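Putative methyltransferase (PDB 3LL7) probably transfers methyl groups, presumably from S-adenosylmethionine, to a substrate that remains unidentified. Local coordinates at residues K9-I14 and A131-P136; T15-L20 and P38-A43; L228-A233 and L302-F307; H259-L264 and V269-F274. One frame throughout, in Å; residues are numbered along the deposited sequence.

Contact 1: K9-I14 and A131-P136; sequences KEILAI and ARHNIP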
loop_
_atom_site.group_PDB
_atom_site.type_symbol
_atom_site.label_atom_id
_atom_site.label_comp_id
_atom_site.label_asym_id
_atom_site.label_seq_id
_atom_site.Cartn_x
_atom_site.Cartn_y
_atom_site.Cartn_z
ATOM N N LYS A 9 30.806 10.716 12.336
ATOM C CA LYS A 9 31.182 12.101 12.626
ATOM C C LYS A 9 30.744 13.068 11.499
ATOM O O LYS A 9 30.253 14.167 11.751
ATOM C CB LYS A 9 32.704 12.141 12.835
ATOM C CG LYS A 9 33.242 13.476 13.304
ATOM C CD LYS A 9 34.763 13.298 13.568
ATOM C CE LYS A 9 35.504 14.609 13.364
ATOM N NZ LYS A 9 35.202 15.498 14.506
ATOM N N GLU A 10 30.915 12.644 10.256
ATOM C CA GLU A 10 30.549 13.459 9.099
ATOM C C GLU A 10 29.038 13.581 8.952
ATOM O O GLU A 10 28.524 14.668 8.632
ATOM C CB GLU A 10 31.152 12.880 7.811
ATOM C CG GLU A 10 32.694 12.973 7.743
ATOM C CD GLU A 10 33.251 12.211 6.575
ATOM O OE1 GLU A 10 32.942 11.013 6.475
ATOM O OE2 GLU A 10 33.984 12.808 5.755
ATOM N N ILE A 11 28.312 12.493 9.244
ATOM C CA ILE A 11 26.835 12.546 9.198
ATOM C C ILE A 11 26.312 13.502 10.249
ATOM O O ILE A 11 25.442 14.308 9.962
ATOM C CB ILE A 11 26.206 11.140 9.370
ATOM C CG1 ILE A 11 26.597 10.287 8.155
ATOM C CG2 ILE A 11 24.647 11.239 9.504
ATOM C CD1 ILE A 11 26.330 8.776 8.302
ATOM N N LEU A 12 26.870 13.443 11.450
ATOM C CA LEU A 12 26.490 14.415 12.465
ATOM C C LEU A 12 26.733 15.857 12.010
ATOM O O LEU A 12 25.868 16.712 12.227
ATOM C CB LEU A 12 27.194 14.142 13.790
ATOM C CG LEU A 12 26.708 12.921 14.576
ATOM C CD1 LEU A 12 27.806 12.529 15.598
ATOM C CD2 LEU A 12 25.366 13.177 15.269
ATOM N N ALA A 13 27.886 16.129 11.396
ATOM C CA ALA A 13 28.182 17.478 10.909
ATOM C C ALA A 13 27.211 17.866 9.815
ATOM O O ALA A 13 26.697 18.981 9.805
ATOM C CB ALA A 13 29.635 17.584 10.394
ATOM N N ILE A 14 26.972 16.956 8.865
ATOM C CA ILE A 14 26.094 17.292 7.745
ATOM C C ILE A 14 24.687 17.655 8.222
ATOM O O ILE A 14 24.095 18.649 7.744
ATOM C CB ILE A 14 26.089 16.181 6.659
ATOM C CG1 ILE A 14 27.444 16.168 5.959
ATOM C CG2 ILE A 14 24.920 16.385 5.654
ATOM C CD1 ILE A 14 27.768 14.762 5.275
ATOM N N ALA A 131 21.067 3.967 7.720
ATOM C CA ALA A 131 20.207 3.215 8.625
ATOM C C ALA A 131 20.889 2.965 9.944
ATOM O O ALA A 131 20.274 3.023 11.006
ATOM C CB ALA A 131 19.758 1.900 7.979
ATOM N N ARG A 132 22.188 2.703 9.876
ATOM C CA ARG A 132 22.990 2.505 11.049
ATOM C C ARG A 132 22.953 3.777 11.923
ATOM O O ARG A 132 22.964 3.690 13.147
ATOM C CB ARG A 132 24.427 2.100 10.619
ATOM C CG ARG A 132 25.248 1.414 11.671
ATOM C CD ARG A 132 26.529 0.801 11.096
ATOM N NE ARG A 132 26.242 -0.466 10.431
ATOM C CZ ARG A 132 26.388 -0.652 9.121
ATOM N NH1 ARG A 132 26.870 0.328 8.346
ATOM N NH2 ARG A 132 26.074 -1.820 8.590
ATOM N N HIS A 133 22.881 4.951 11.295
ATOM C CA HIS A 133 22.719 6.230 12.012
ATOM C C HIS A 133 21.262 6.510 12.469
ATOM O O HIS A 133 21.024 6.907 13.621
ATOM C CB HIS A 133 23.209 7.373 11.108
ATOM C CG HIS A 133 22.985 8.741 11.678
ATOM N ND1 HIS A 133 23.889 9.360 12.516
ATOM C CD2 HIS A 133 21.966 9.616 11.511
ATOM C CE1 HIS A 133 23.430 10.558 12.848
ATOM N NE2 HIS A 133 22.265 10.731 12.253
ATOM N N ASN A 134 20.316 6.334 11.554
ATOM C CA ASN A 134 18.915 6.716 11.757
ATOM C C ASN A 134 18.175 5.796 12.704
ATOM O O ASN A 134 17.404 6.262 13.572
ATOM C CB ASN A 134 18.151 6.758 10.433
ATOM C CG ASN A 134 18.607 7.895 9.529
ATOM O OD1 ASN A 134 19.099 8.925 9.998
ATOM N ND2 ASN A 134 18.411 7.725 8.244
ATOM N N ILE A 135 18.377 4.486 12.528
ATOM C CA ILE A 135 17.585 3.499 13.289
ATOM C C ILE A 135 17.626 3.747 14.816
ATOM O O ILE A 135 16.556 3.831 15.445
ATOM C CB ILE A 135 17.875 2.016 12.849
ATOM C CG1 ILE A 135 17.198 1.720 11.508
ATOM C CG2 ILE A 135 17.435 1.015 13.933
ATOM C CD1 ILE A 135 17.681 0.390 10.810
ATOM N N PRO A 136 18.827 3.922 15.416
ATOM C CA PRO A 136 18.849 4.197 16.864
ATOM C C PRO A 136 18.166 5.505 17.297
ATOM O O PRO A 136 17.766 5.619 18.452
ATOM C CB PRO A 136 20.345 4.241 17.203
ATOM C CG PRO A 136 21.002 3.481 16.132
ATOM C CD PRO A 136 20.193 3.756 14.888
#
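Both ring nitrogens of His-133, the residue that Ile-11 covers, are held by hydrogen bonds: ND1 to the carboxylate atom OE1 of Glu-8, just ahead of the segment 9-14, and NE2 to the backbone carbonyl of Ser-66. A carbonyl can only accept, which makes NE2 a donor, and the nearby carboxylate would tend to stabilise a positive charge on the imidazole. With its rotation fixed from two ends, the ring offers a face to Ile-11. The methyl CG2 sits almost exactly above the ring centre, 3.5 Å from the His-133 centroid and 3° off the ring normal, a CH-pi contact that touches all five ring atoms nearly equally. Leu-12 comes to the edge instead, its CD2 lying 4.1 Å from His-133 CE1, near the ring plane. The imidazole can span the gap between the helices because its CG is anti to the backbone N (chi1 175°). Ile-11 also rests on Tyr-68 and Leu-12 on Ser-66, so the loop carrying these residues borders the same junction. Helix 8-20 further packs through Ile-14 on helix 38-57, while helix 125-138, the crossover between parallel strands 117-122 and 144-149, rests its Ala-131 and Ile-135 on Tyr-120 of the sheet.

Contact 2: T15-L20 and P38-A43; sequences TRWAKL and PEYRAA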
loop_
_atom_site.group_PDB
_atom_site.type_symbol
_atom_site.label_atom_id
_atom_site.label_comp_id
_atom_site.label_asym_id
_atom_site.label_seq_id
_atom_site.Cartn_x
_atom_site.Cartn_y
_atom_site.Cartn_z
ATOM N N THR A 15 24.157 16.889 9.184
ATOM C CA THR A 15 22.824 17.195 9.701
ATOM C C THR A 15 22.814 18.484 10.533
ATOM O O THR A 15 21.824 19.223 10.492
ATOM C CB THR A 15 22.230 16.034 10.531
ATOM O OG1 THR A 15 23.114 15.708 11.606
ATOM C CG2 THR A 15 22.078 14.777 9.668
ATOM N N ARG A 16 23.886 18.734 11.299
ATOM C CA ARG A 16 24.005 20.031 12.020
ATOM C C ARG A 16 24.023 21.200 11.004
ATOM O O ARG A 16 23.309 22.203 11.179
ATOM C CB ARG A 16 25.226 19.985 12.958
ATOM C CG ARG A 16 25.744 21.324 13.563
ATOM C CD ARG A 16 26.961 21.046 14.479
ATOM N NE ARG A 16 28.119 20.507 13.751
ATOM C CZ ARG A 16 29.001 21.255 13.083
ATOM N NH1 ARG A 16 30.039 20.675 12.464
ATOM N NH2 ARG A 16 28.886 22.590 13.079
ATOM N N TRP A 17 24.804 21.070 9.923
ATOM C CA TRP A 17 24.860 22.147 8.918
ATOM C C TRP A 17 23.522 22.324 8.158
ATOM O O TRP A 17 23.109 23.460 7.890
ATOM C CB TRP A 17 25.975 21.895 7.912
ATOM C CG TRP A 17 27.379 22.072 8.471
ATOM C CD1 TRP A 17 27.841 23.081 9.308
ATOM C CD2 TRP A 17 28.499 21.246 8.178
ATOM N NE1 TRP A 17 29.191 22.881 9.563
ATOM C CE2 TRP A 17 29.613 21.773 8.872
ATOM C CE3 TRP A 17 28.666 20.096 7.390
ATOM C CZ2 TRP A 17 30.893 21.177 8.818
ATOM C CZ3 TRP A 17 29.943 19.489 7.327
ATOM C CH2 TRP A 17 31.042 20.046 8.037
ATOM N N ALA A 18 22.857 21.209 7.839
ATOM C CA ALA A 18 21.527 21.255 7.167
ATOM C C ALA A 18 20.511 22.012 7.993
ATOM O O ALA A 18 19.660 22.722 7.446
ATOM C CB ALA A 18 21.002 19.863 6.908
ATOM N N LYS A 19 20.593 21.842 9.309
ATOM C CA LYS A 19 19.726 22.572 10.223
ATOM C C LYS A 19 20.136 24.038 10.404
ATOM O O LYS A 19 19.297 24.950 10.338
ATOM C CB LYS A 19 19.702 21.853 11.579
ATOM C CG LYS A 19 18.965 22.611 12.668
ATOM C CD LYS A 19 18.771 21.756 13.921
ATOM C CE LYS A 19 18.064 22.554 15.017
ATOM N NZ LYS A 19 17.761 21.685 16.192
ATOM N N LEU A 20 21.423 24.263 10.661
ATOM C CA LEU A 20 21.940 25.630 10.876
ATOM C C LEU A 20 21.657 26.507 9.647
ATOM O O LEU A 20 21.290 27.678 9.778
ATOM C CB LEU A 20 23.454 25.580 11.155
ATOM C CG LEU A 20 24.119 26.926 11.425
ATOM C CD1 LEU A 20 23.495 27.557 12.644
ATOM C CD2 LEU A 20 25.637 26.766 11.622
ATOM N N PRO A 38 34.065 22.758 1.476
ATOM C CA PRO A 38 33.652 22.532 0.085
ATOM C C PRO A 38 33.182 21.114 -0.170
ATOM O O PRO A 38 32.153 20.918 -0.827
ATOM C CB PRO A 38 34.936 22.795 -0.706
ATOM C CG PRO A 38 35.711 23.740 0.124
ATOM C CD PRO A 38 35.427 23.333 1.553
ATOM N N GLU A 39 33.916 20.131 0.358
ATOM C CA GLU A 39 33.617 18.722 0.082
ATOM C C GLU A 39 32.287 18.216 0.680
ATOM O O GLU A 39 31.816 17.151 0.306
ATOM C CB GLU A 39 34.799 17.825 0.471
ATOM C CG GLU A 39 35.094 17.699 1.952
ATOM C CD GLU A 39 36.052 18.790 2.491
ATOM O OE1 GLU A 39 36.162 19.899 1.909
ATOM O OE2 GLU A 39 36.709 18.530 3.520
ATOM N N TYR A 40 31.691 18.976 1.608
ATOM C CA TYR A 40 30.417 18.595 2.236
ATOM C C TYR A 40 29.207 19.397 1.760
ATOM O O TYR A 40 28.074 19.101 2.136
ATOM C CB TYR A 40 30.504 18.682 3.794
ATOM C CG TYR A 40 31.566 17.779 4.381
ATOM C CD1 TYR A 40 31.472 16.391 4.254
ATOM C CD2 TYR A 40 32.667 18.303 5.055
ATOM C CE1 TYR A 40 32.442 15.563 4.772
ATOM C CE2 TYR A 40 33.635 17.489 5.598
ATOM C CZ TYR A 40 33.532 16.111 5.428
ATOM O OH TYR A 40 34.495 15.277 5.946
ATOM N N ARG A 41 29.424 20.419 0.941
ATOM C CA ARG A 41 28.299 21.279 0.536
ATOM C C ARG A 41 27.210 20.543 -0.273
ATOM O O ARG A 41 26.015 20.744 -0.037
ATOM C CB ARG A 41 28.828 22.499 -0.224
ATOM C CG ARG A 41 29.491 23.481 0.725
ATOM C CD ARG A 41 30.166 24.602 -0.014
ATOM N NE ARG A 41 30.620 25.578 0.973
ATOM C CZ ARG A 41 30.922 26.838 0.695
ATOM N NH1 ARG A 41 30.814 27.290 -0.548
ATOM N NH2 ARG A 41 31.305 27.658 1.671
ATOM N N ALA A 42 27.613 19.688 -1.216
ATOM C CA ALA A 42 26.628 18.881 -1.950
ATOM C C ALA A 42 25.762 18.024 -1.008
ATOM O O ALA A 42 24.533 17.975 -1.168
ATOM C CB ALA A 42 27.296 17.993 -3.044
ATOM N N ALA A 43 26.400 17.360 -0.040
ATOM C CA ALA A 43 25.673 16.522 0.912
ATOM C C ALA A 43 24.668 17.372 1.707
ATOM O O ALA A 43 23.537 16.946 1.920
ATOM C CB ALA A 43 26.650 15.818 1.876
#
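Trp-17 and Tyr-40 carry this contact, burying 46 and 41 Å² respectively. The far corner of the indole's six-membered ring does the touching: Trp-17 CZ3 lies 3.7 Å from Tyr-40 CB and reaches the start of the phenol ring as well, while Trp-17 CH2 is 3.8 Å from Tyr-40 CD2. The rings meet obliquely, inclined to each other by 35° with centroids 5.6 Å apart. In both residues CG lies anti to the carbonyl carbon (chi1 -71° for Trp-17, -60° for Tyr-40), which swings the two rings into the space between the two segments. Each also has a neighbour from its own segment over one face. Arg-16 NH1 stands 3.4 Å above the plane of the Trp-17 ring, toward its rim, and Glu-39 CG is centred over the Tyr-40 ring. Pro-37 and Val-44 add to the surroundings of the indole. Helices 8-20 and 38-57, both in the N-terminal family region, are thus joined here by dispersion forces and hydrophobic burial, without a hydrogen bond, whereas the hydroxyl of Tyr-40 bonds to OE2 of Glu-10, so that one tyrosine holds helix 8-20 by apolar and polar means together.

Contact 3: L228-A233 and L302-F307; sequences LHVVAA and LKAGAF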
loop_
_atom_site.group_PDB
_atom_site.type_symbol
_atom_site.label_atom_id
_atom_site.label_comp_id
_atom_site.label_asym_id
_atom_site.label_seq_id
_atom_site.Cartn_x
_atom_site.Cartn_y
_atom_site.Cartn_z
ATOM N N LEU A 228 -3.285 -13.769 3.111
ATOM C CA LEU A 228 -2.818 -12.756 2.169
ATOM C C LEU A 228 -3.658 -11.492 2.417
ATOM O O LEU A 228 -4.881 -11.557 2.480
ATOM C CB LEU A 228 -2.967 -13.283 0.720
ATOM C CG LEU A 228 -2.407 -12.419 -0.416
ATOM C CD1 LEU A 228 -2.084 -13.227 -1.653
ATOM C CD2 LEU A 228 -3.421 -11.261 -0.779
ATOM N N HIS A 229 -3.000 -10.352 2.591
ATOM C CA HIS A 229 -3.716 -9.116 2.885
ATOM C C HIS A 229 -3.545 -8.168 1.701
ATOM O O HIS A 229 -2.407 -7.965 1.229
ATOM C CB HIS A 229 -3.134 -8.447 4.129
ATOM C CG HIS A 229 -3.430 -9.179 5.405
ATOM N ND1 HIS A 229 -3.876 -8.535 6.536
ATOM C CD2 HIS A 229 -3.349 -10.492 5.726
ATOM C CE1 HIS A 229 -4.060 -9.419 7.500
ATOM N NE2 HIS A 229 -3.749 -10.616 7.031
ATOM N N VAL A 230 -4.648 -7.582 1.236
ATOM C CA VAL A 230 -4.584 -6.565 0.185
ATOM C C VAL A 230 -4.793 -5.239 0.880
ATOM O O VAL A 230 -5.865 -5.008 1.486
ATOM C CB VAL A 230 -5.677 -6.776 -0.897
ATOM C CG1 VAL A 230 -5.610 -5.653 -1.950
ATOM C CG2 VAL A 230 -5.520 -8.161 -1.519
ATOM N N VAL A 231 -3.746 -4.420 0.918
ATOM C CA VAL A 231 -3.791 -3.234 1.804
ATOM C C VAL A 231 -3.847 -1.931 1.007
ATOM O O VAL A 231 -2.887 -1.590 0.284
ATOM C CB VAL A 231 -2.567 -3.219 2.766
ATOM C CG1 VAL A 231 -2.627 -2.019 3.718
ATOM C CG2 VAL A 231 -2.482 -4.554 3.567
ATOM N N ALA A 232 -4.952 -1.204 1.145
ATOM C CA ALA A 232 -5.071 0.113 0.530
ATOM C C ALA A 232 -4.906 1.225 1.584
ATOM O O ALA A 232 -5.255 1.027 2.759
ATOM C CB ALA A 232 -6.400 0.255 -0.181
ATOM N N ALA A 233 -4.343 2.348 1.140
ATOM C CA ALA A 233 -4.193 3.605 1.912
ATOM C C ALA A 233 -4.236 4.762 0.918
ATOM O O ALA A 233 -3.782 4.627 -0.225
ATOM C CB ALA A 233 -2.878 3.615 2.682
ATOM N N LEU A 302 -11.663 -4.549 -4.836
ATOM C CA LEU A 302 -11.519 -4.787 -6.266
ATOM C C LEU A 302 -10.285 -5.629 -6.601
ATOM O O LEU A 302 -10.377 -6.588 -7.360
ATOM C CB LEU A 302 -11.477 -3.441 -7.018
ATOM C CG LEU A 302 -12.794 -2.655 -7.045
ATOM C CD1 LEU A 302 -12.550 -1.239 -7.634
ATOM C CD2 LEU A 302 -13.866 -3.391 -7.813
ATOM N N LYS A 303 -9.140 -5.265 -6.033
ATOM C CA LYS A 303 -7.905 -5.995 -6.289
ATOM C C LYS A 303 -7.987 -7.435 -5.747
ATOM O O LYS A 303 -7.459 -8.352 -6.373
ATOM C CB LYS A 303 -6.722 -5.264 -5.643
ATOM C CG LYS A 303 -5.401 -6.054 -5.693
ATOM C CD LYS A 303 -4.857 -6.240 -7.125
ATOM C CE LYS A 303 -3.620 -7.111 -7.127
ATOM N NZ LYS A 303 -3.046 -7.271 -8.508
ATOM N N ALA A 304 -8.615 -7.612 -4.573
ATOM C CA ALA A 304 -8.739 -8.949 -3.934
ATOM C C ALA A 304 -9.666 -9.861 -4.726
ATOM O O ALA A 304 -9.562 -11.069 -4.640
ATOM C CB ALA A 304 -9.267 -8.801 -2.480
ATOM N N GLY A 305 -10.586 -9.246 -5.463
ATOM C CA GLY A 305 -11.538 -9.946 -6.318
ATOM C C GLY A 305 -12.782 -10.478 -5.630
ATOM O O GLY A 305 -13.375 -11.455 -6.121
ATOM N N ALA A 306 -13.204 -9.838 -4.541
ATOM C CA ALA A 306 -14.399 -10.256 -3.794
ATOM C C ALA A 306 -15.690 -9.713 -4.450
ATOM O O ALA A 306 -16.575 -9.215 -3.755
ATOM C CB ALA A 306 -14.317 -9.743 -2.320
ATOM N N PHE A 307 -15.799 -9.845 -5.768
ATOM C CA PHE A 307 -16.887 -9.202 -6.536
ATOM C C PHE A 307 -18.275 -9.708 -6.116
ATOM O O PHE A 307 -19.205 -8.906 -5.831
ATOM C CB PHE A 307 -16.665 -9.461 -8.033
ATOM C CG PHE A 307 -15.293 -9.009 -8.559
ATOM C CD1 PHE A 307 -14.847 -7.687 -8.395
ATOM C CD2 PHE A 307 -14.480 -9.903 -9.246
ATOM C CE1 PHE A 307 -13.584 -7.266 -8.889
ATOM C CE2 PHE A 307 -13.201 -9.506 -9.747
ATOM C CZ PHE A 307 -12.764 -8.180 -9.561
#
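A helix laid on one face of the large mixed sheet makes this contact: Val-230 of strand 225-233 meets Lys-303 and Ala-304 in the last turn of helix 299-304. The valine enters between the two helix residues with one methyl for each. Its CG1 touches the root of the lysine, 3.8 Å from Lys-303 CG, and its CG2 lies 3.9 Å from Ala-304 CB. CG1 is set anti to the backbone N (chi1 178°), and this turns the two methyls toward different residues of the helix. The small alanine lets the backbones come close, with the CA atoms of Val-230 and Ala-304 6.3 Å apart. The valine and lysine side chains cross at about a right angle. A bend at chi2 (66°) then carries the lysine chain, extended from there on, away from the strand, so that only its aliphatic base packs on Val-230, while NZ is hydrogen-bonded to the backbone carbonyls of Pro-211 and Ile-213. Leu-215 of helix 215-221 touches both Val-230 and Lys-303, and Ala-304 also rests on Ile-258 and Ala-260 of the next strand. Just beyond, Gly-305 takes a positive phi of 83° and the helix stops; the Phe-307 ring folds back so that Gly-305 CA lies over one of its faces. Here a helix within the ferredoxin-like region is laid across strands 225-233 and 258-263, an alpha-on-beta layer on a sheet consistent with that of a class I methyltransferase, extended past 225-233 by strands 258-263 and 272-274.

Contact 4: H259-L264 and V269-F274; sequences HAINLL and VIPFIF. With FMT (formic acid), chain E; FMT (formic acid), chain I.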
loop_
_atom_site.group_PDB
_atom_site.type_symbol
_atom_site.label_atom_id
_atom_site.label_comp_id
_atom_site.label_asym_id
_atom_site.label_seq_id
_atom_site.Cartn_x
_atom_site.Cartn_y
_atom_site.Cartn_z
ATOM N N HIS A 259 -7.517 -10.981 3.139
ATOM C CA HIS A 259 -8.009 -9.813 3.861
ATOM C C HIS A 259 -7.942 -8.582 2.969
ATOM O O HIS A 259 -6.843 -8.206 2.506
ATOM C CB HIS A 259 -7.113 -9.517 5.069
ATOM C CG HIS A 259 -7.148 -10.560 6.136
ATOM N ND1 HIS A 259 -6.972 -11.906 5.889
ATOM C CD2 HIS A 259 -7.328 -10.440 7.472
ATOM C CE1 HIS A 259 -7.040 -12.571 7.032
ATOM N NE2 HIS A 259 -7.252 -11.701 8.003
ATOM N N ALA A 260 -9.085 -7.923 2.764
ATOM C CA ALA A 260 -9.101 -6.705 1.960
ATOM C C ALA A 260 -9.329 -5.574 2.909
ATOM O O ALA A 260 -10.337 -5.556 3.637
ATOM C CB ALA A 260 -10.216 -6.772 0.871
ATOM N N ILE A 261 -8.386 -4.636 2.952
ATOM C CA ILE A 261 -8.539 -3.573 3.934
ATOM C C ILE A 261 -8.213 -2.216 3.359
ATOM O O ILE A 261 -7.273 -2.077 2.586
ATOM C CB ILE A 261 -7.772 -3.852 5.216
ATOM C CG1 ILE A 261 -8.305 -2.927 6.364
ATOM C CG2 ILE A 261 -6.287 -3.760 4.974
ATOM C CD1 ILE A 261 -8.096 -3.495 7.779
ATOM N N ASN A 262 -9.011 -1.229 3.734
ATOM C CA ASN A 262 -8.813 0.112 3.247
ATOM C C ASN A 262 -8.503 0.956 4.455
ATOM O O ASN A 262 -9.407 1.278 5.205
ATOM C CB ASN A 262 -10.090 0.620 2.531
ATOM C CG ASN A 262 -9.895 1.954 1.851
ATOM O OD1 ASN A 262 -8.836 2.224 1.292
ATOM N ND2 ASN A 262 -10.934 2.812 1.883
ATOM N N LEU A 263 -7.228 1.303 4.651
ATOM C CA LEU A 263 -6.811 2.072 5.841
ATOM C C LEU A 263 -7.251 3.531 5.751
ATOM O O LEU A 263 -7.075 4.163 4.714
ATOM C CB LEU A 263 -5.290 1.978 6.053
ATOM C CG LEU A 263 -4.776 0.543 6.134
ATOM C CD1 LEU A 263 -3.240 0.492 6.209
ATOM C CD2 LEU A 263 -5.444 -0.231 7.283
ATOM N N LEU A 264 -7.829 4.042 6.843
ATOM C CA LEU A 264 -8.415 5.395 6.884
ATOM C C LEU A 264 -7.983 6.210 8.096
ATOM O O LEU A 264 -7.317 5.701 8.999
ATOM C CB LEU A 264 -9.952 5.339 6.849
ATOM C CG LEU A 264 -10.658 4.786 5.606
ATOM C CD1 LEU A 264 -12.179 4.763 5.810
ATOM C CD2 LEU A 264 -10.281 5.557 4.335
ATOM N N VAL A 269 -10.116 -0.005 11.882
ATOM C CA VAL A 269 -11.006 -0.435 10.781
ATOM C C VAL A 269 -10.939 -1.983 10.669
ATOM O O VAL A 269 -9.964 -2.617 11.080
ATOM C CB VAL A 269 -10.667 0.225 9.387
ATOM C CG1 VAL A 269 -11.287 -0.561 8.221
ATOM C CG2 VAL A 269 -11.117 1.693 9.336
ATOM N N ILE A 270 -11.988 -2.556 10.096
ATOM C CA ILE A 270 -12.267 -3.989 10.105
ATOM C C ILE A 270 -12.011 -4.574 8.693
ATOM O O ILE A 270 -12.495 -4.011 7.727
ATOM C CB ILE A 270 -13.777 -4.138 10.530
ATOM C CG1 ILE A 270 -14.022 -3.504 11.910
ATOM C CG2 ILE A 270 -14.278 -5.545 10.448
ATOM C CD1 ILE A 270 -13.020 -3.868 12.975
ATOM N N PRO A 271 -11.234 -5.681 8.568
ATOM C CA PRO A 271 -10.970 -6.213 7.215
ATOM C C PRO A 271 -12.187 -6.936 6.645
ATOM O O PRO A 271 -13.010 -7.448 7.413
ATOM C CB PRO A 271 -9.874 -7.240 7.461
ATOM C CG PRO A 271 -10.119 -7.739 8.878
ATOM C CD PRO A 271 -10.596 -6.492 9.625
ATOM N N PHE A 272 -12.293 -6.982 5.322
ATOM C CA PHE A 272 -13.207 -7.923 4.671
ATOM C C PHE A 272 -12.412 -9.203 4.429
ATOM O O PHE A 272 -11.427 -9.195 3.680
ATOM C CB PHE A 272 -13.680 -7.328 3.344
ATOM C CG PHE A 272 -14.801 -8.085 2.715
ATOM C CD1 PHE A 272 -16.119 -7.674 2.918
ATOM C CD2 PHE A 272 -14.544 -9.226 1.967
ATOM C CE1 PHE A 272 -17.179 -8.375 2.377
ATOM C CE2 PHE A 272 -15.620 -9.953 1.399
ATOM C CZ PHE A 272 -16.940 -9.520 1.615
ATOM N N ILE A 273 -12.785 -10.293 5.083
ATOM C CA ILE A 273 -12.019 -11.530 4.935
ATOM C C ILE A 273 -12.850 -12.558 4.168
ATOM O O ILE A 273 -14.029 -12.774 4.484
ATOM C CB ILE A 273 -11.655 -12.108 6.303
ATOM C CG1 ILE A 273 -10.967 -11.042 7.193
ATOM C CG2 ILE A 273 -10.799 -13.390 6.176
ATOM C CD1 ILE A 273 -10.690 -11.577 8.620
ATOM N N PHE A 274 -12.239 -13.178 3.161
ATOM C CA PHE A 274 -12.934 -14.196 2.369
ATOM C C PHE A 274 -11.901 -15.170 1.778
ATOM O O PHE A 274 -10.701 -15.048 2.049
ATOM C CB PHE A 274 -13.788 -13.529 1.244
ATOM C CG PHE A 274 -12.971 -12.990 0.093
ATOM C CD1 PHE A 274 -13.083 -13.573 -1.178
ATOM C CD2 PHE A 274 -12.080 -11.897 0.269
ATOM C CE1 PHE A 274 -12.312 -13.088 -2.249
ATOM C CE2 PHE A 274 -11.306 -11.437 -0.798
ATOM C CZ PHE A 274 -11.427 -12.052 -2.064
HETATM C C FMT E . -12.634 -2.434 4.440
HETATM O O1 FMT E . -12.711 -3.584 3.963
HETATM O O2 FMT E . -11.686 -1.964 5.095
HETATM C C FMT I . -13.722 1.959 3.665
HETATM O O1 FMT I . -14.493 1.061 4.004
HETATM O O2 FMT I . -13.753 2.471 2.550
#
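His-259 and Ile-273, a non-hydrogen-bonded antiparallel pair, lie side by side at the tightly packed end of this beta hairpin. Ile-273 CG1 is 3.9 Å from the centroid of the His-259 ring and 17° off its normal, a CH-pi contact, and Ile-273 CD1 comes within 3.5 Å of His-259 NE2. Ring stacking on His-229 adds a partner from the neighbouring strand. The next pair is locked by two backbone bonds, Ala-260 N to Phe-272 O at 2.8 Å (168° at the hydrogen) and Phe-272 N to Ala-260 O at 2.9 Å. On that face Ala-260 and Phe-272 both pack on Leu-301. Past Pro-271 the strands part and the contact loosens: Ile-261 reaches across with CD1, 4.2 Å from Pro-271 CB, helped by a CG1 anti to its backbone N, and Val-269 CG1 meets that CG1. Asn-262 would next pair with Ile-270, but its N bonds instead to O2 of the formic acid of chain E at 3.1 Å (161°), which also nears Val-269 CG1. A second formic acid, chain I, accepts a 2.9 Å bond from Asn-262 ND2 through its O2; both probably come from the crystallisation liquor. The splayed end thus presents N-H donors to small polar molecules or solvent; at the closed end Ala-260 and Phe-272 satisfy each other's inward backbone groups, the His-259 backbone bonds to strand 225-233, and Ile-273 covers the buried imidazole from the solvent side.

The four contacts fall into two clusters, one at the periphery among the N-terminal helices, the other near the middle of the chain. Contacts 1 and 2 share helix 8-20, have centres about 13 Å apart, and touch through Glu-10 with Tyr-40 and Ile-14 with Ala-43; contact 2 is nested in the loop closed by contact 1. Contacts 3 and 4, with centres about 8 Å apart, meet on adjacent parallel strands 225-233 and 258-263, and contact 4 is nested inside contact 3. Between clusters, centres are 38 to 44 Å apart, and the first pair closes before the second opens. The N-terminal helices thus lean on helix 125-138, which packs on the sheet, and the ferredoxin-like region packs on strands 225-233 and 258-263.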